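Local coordinates for protein sulfate transporter 4.1, chloroplastic (Arabidopsis thaliana, PDB 7LHV) that couples the movement of protons to that of sulfate across the membrane as a symporter of the SLC26/SulP family, at residues G505-G509 with V635-V639. Sequence-based numbering, arbitrary orientation.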
ATOM      1  N   GLY A 505      34.616  -4.495   3.952  1.00 82.69           N
ATOM      2  CA  GLY A 505      36.038  -4.247   4.022  1.00 82.69           C
ATOM      3  C   GLY A 505      36.834  -5.512   3.807  1.00 82.69           C
ATOM      4  O   GLY A 505      36.958  -5.985   2.675  1.00 82.69           O
ATOM      5  N   ARG A 506      37.372  -6.075   4.884  1.00 92.47           N
ATOM      6  CA  ARG A 506      38.121  -7.317   4.772  1.00 92.47           C
ATOM      7  C   ARG A 506      37.199  -8.434   4.299  1.00 92.47           C
ATOM      8  O   ARG A 506      35.986  -8.407   4.529  1.00 92.47           O
ATOM      9  CB  ARG A 506      38.763  -7.674   6.113  1.00 92.47           C
ATOM     10  CG  ARG A 506      39.675  -8.886   6.073  1.00 92.47           C
ATOM     11  CD  ARG A 506      40.727  -8.760   4.984  1.00 92.47           C
ATOM     12  NE  ARG A 506      41.728  -9.816   5.078  1.00 92.47           N
ATOM     13  CZ  ARG A 506      42.815  -9.890   4.325  1.00 92.47           C
ATOM     14  NH1 ARG A 506      43.078  -8.984   3.399  1.00 92.47           N
ATOM     15  NH2 ARG A 506      43.663 -10.898   4.509  1.00 92.47           N
ATOM     16  N   LEU A 507      37.787  -9.419   3.620  1.00 92.35           N
ATOM     17  CA  LEU A 507      36.995 -10.416   2.903  1.00 92.35           C
ATOM     18  C   LEU A 507      36.015 -11.154   3.805  1.00 92.35           C
ATOM     19  O   LEU A 507      34.815 -11.178   3.480  1.00 92.35           O
ATOM     20  CB  LEU A 507      37.942 -11.381   2.184  1.00 92.35           C
ATOM     21  CG  LEU A 507      38.796 -10.680   1.140  1.00 92.35           C
ATOM     22  CD1 LEU A 507      39.812 -11.633   0.533  1.00 92.35           C
ATOM     23  CD2 LEU A 507      37.889 -10.095   0.097  1.00 92.35           C
ATOM     24  N   PRO A 508      36.426 -11.756   4.965  1.00 92.84           N
ATOM     25  CA  PRO A 508      35.444 -12.302   5.909  1.00 92.84           C
ATOM     26  C   PRO A 508      34.909 -11.232   6.855  1.00 92.84           C
ATOM     27  O   PRO A 508      34.826 -11.431   8.067  1.00 92.84           O
ATOM     28  CB  PRO A 508      36.247 -13.374   6.650  1.00 92.84           C
ATOM     29  CG  PRO A 508      37.611 -12.816   6.695  1.00 92.84           C
ATOM     30  CD  PRO A 508      37.803 -12.013   5.432  1.00 92.84           C
ATOM     31  N   GLY A 509      34.543 -10.082   6.291  1.00 85.36           N
ATOM     32  CA  GLY A 509      34.080  -8.971   7.093  1.00 85.36           C
ATOM     33  C   GLY A 509      32.677  -8.528   6.746  1.00 85.36           C
ATOM     34  O   GLY A 509      31.950  -9.222   6.030  1.00 85.36           O
ATOM     35  N   VAL A 635      33.956 -14.362  -1.646  1.00 86.54           N
ATOM     36  CA  VAL A 635      34.527 -13.048  -1.926  1.00 86.54           C
ATOM     37  C   VAL A 635      36.046 -13.121  -2.015  1.00 86.54           C
ATOM     38  O   VAL A 635      36.670 -12.315  -2.719  1.00 86.54           O
ATOM     39  CB  VAL A 635      34.079 -12.029  -0.866  1.00 86.54           C
ATOM     40  CG1 VAL A 635      34.630 -12.393   0.497  1.00 86.54           C
ATOM     41  CG2 VAL A 635      34.520 -10.626  -1.254  1.00 86.54           C
ATOM     42  N   HIS A 636      36.661 -14.083  -1.326  1.00 92.94           N
ATOM     43  CA  HIS A 636      38.116 -14.146  -1.274  1.00 92.94           C
ATOM     44  C   HIS A 636      38.705 -14.357  -2.662  1.00 92.94           C
ATOM     45  O   HIS A 636      39.576 -13.599  -3.101  1.00 92.94           O
ATOM     46  CB  HIS A 636      38.560 -15.260  -0.325  1.00 92.94           C
ATOM     47  CG  HIS A 636      38.084 -15.088   1.085  1.00 92.94           C
ATOM     48  ND1 HIS A 636      36.751 -15.146   1.435  1.00 92.94           N
ATOM     49  CD2 HIS A 636      38.764 -14.883   2.238  1.00 92.94           C
ATOM     50  CE1 HIS A 636      36.630 -14.971   2.739  1.00 92.94           C
ATOM     51  NE2 HIS A 636      37.838 -14.810   3.250  1.00 92.94           N
ATOM     52  N   ASP A 637      38.222 -15.375  -3.379  1.00 89.91           N
ATOM     53  CA  ASP A 637      38.746 -15.649  -4.713  1.00 89.91           C
ATOM     54  C   ASP A 637      38.370 -14.556  -5.708  1.00 89.91           C
ATOM     55  O   ASP A 637      39.154 -14.256  -6.616  1.00 89.91           O
ATOM     56  CB  ASP A 637      38.268 -17.023  -5.189  1.00 89.91           C
ATOM     57  CG  ASP A 637      36.763 -17.114  -5.326  1.00 89.91           C
ATOM     58  OD1 ASP A 637      36.067 -16.126  -5.017  1.00 89.91           O
ATOM     59  OD2 ASP A 637      36.269 -18.184  -5.736  1.00 89.91           O
ATOM     60  N   ALA A 638      37.190 -13.951  -5.554  1.00 86.02           N
ATOM     61  CA  ALA A 638      36.803 -12.847  -6.427  1.00 86.02           C
ATOM     62  C   ALA A 638      37.775 -11.683  -6.300  1.00 86.02           C
ATOM     63  O   ALA A 638      38.265 -11.151  -7.303  1.00 86.02           O
ATOM     64  CB  ALA A 638      35.379 -12.392  -6.102  1.00 86.02           C
ATOM     65  N   VAL A 639      38.080 -11.277  -5.067  1.00 85.28           N
ATOM     66  CA  VAL A 639      39.026 -10.184  -4.873  1.00 85.28           C
ATOM     67  C   VAL A 639      40.427 -10.602  -5.303  1.00 85.28           C
ATOM     68  O   VAL A 639      41.183  -9.796  -5.856  1.00 85.28           O
ATOM     69  CB  VAL A 639      38.983  -9.699  -3.415  1.00 85.28           C
ATOM     70  CG1 VAL A 639      40.159  -8.790  -3.120  1.00 85.28           C
ATOM     71  CG2 VAL A 639      37.687  -8.961  -3.166  1.00 85.28           C
TER
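L507 reaches from the loop between strands 501-504 and 527-533 onto helix 635-643, and it touches H636, V635 and V639. Its CB sits over one face of the imidazole of H636, 3.6 Å from the ring centroid and only 13° off the ring normal, a CH-pi contact. Beyond CB the side chain branches at CG. CD1 rests against the helix backbone, 3.5 Å from H636 CA, while CD2 turns to the two valines one helical turn apart, lying 3.7 Å from V635 CG2 and 3.5 Å from V639 CG2. With its CG beside the backbone N and anti to the carbonyl carbon (chi1 -60°), H636 brings its imidazole back to the loop, where NE2 also comes within 3.5 Å of P508 CD. P508 is the centre of an inverse gamma turn. Without the imidazole, as with an alanine at H636, the face under L507 CB would be lost and P508 would probably lack its partner on the helix. V635 and V639 also both touch I530 of strand 527-533, joining the helix to the sheet of the STAS domain. No hydrogen bond links the two segments; the loop and helix meet through apolar and CH-pi packing, and the contact probably owes its stability to burying the side chain of L507 against the valines and the imidazole.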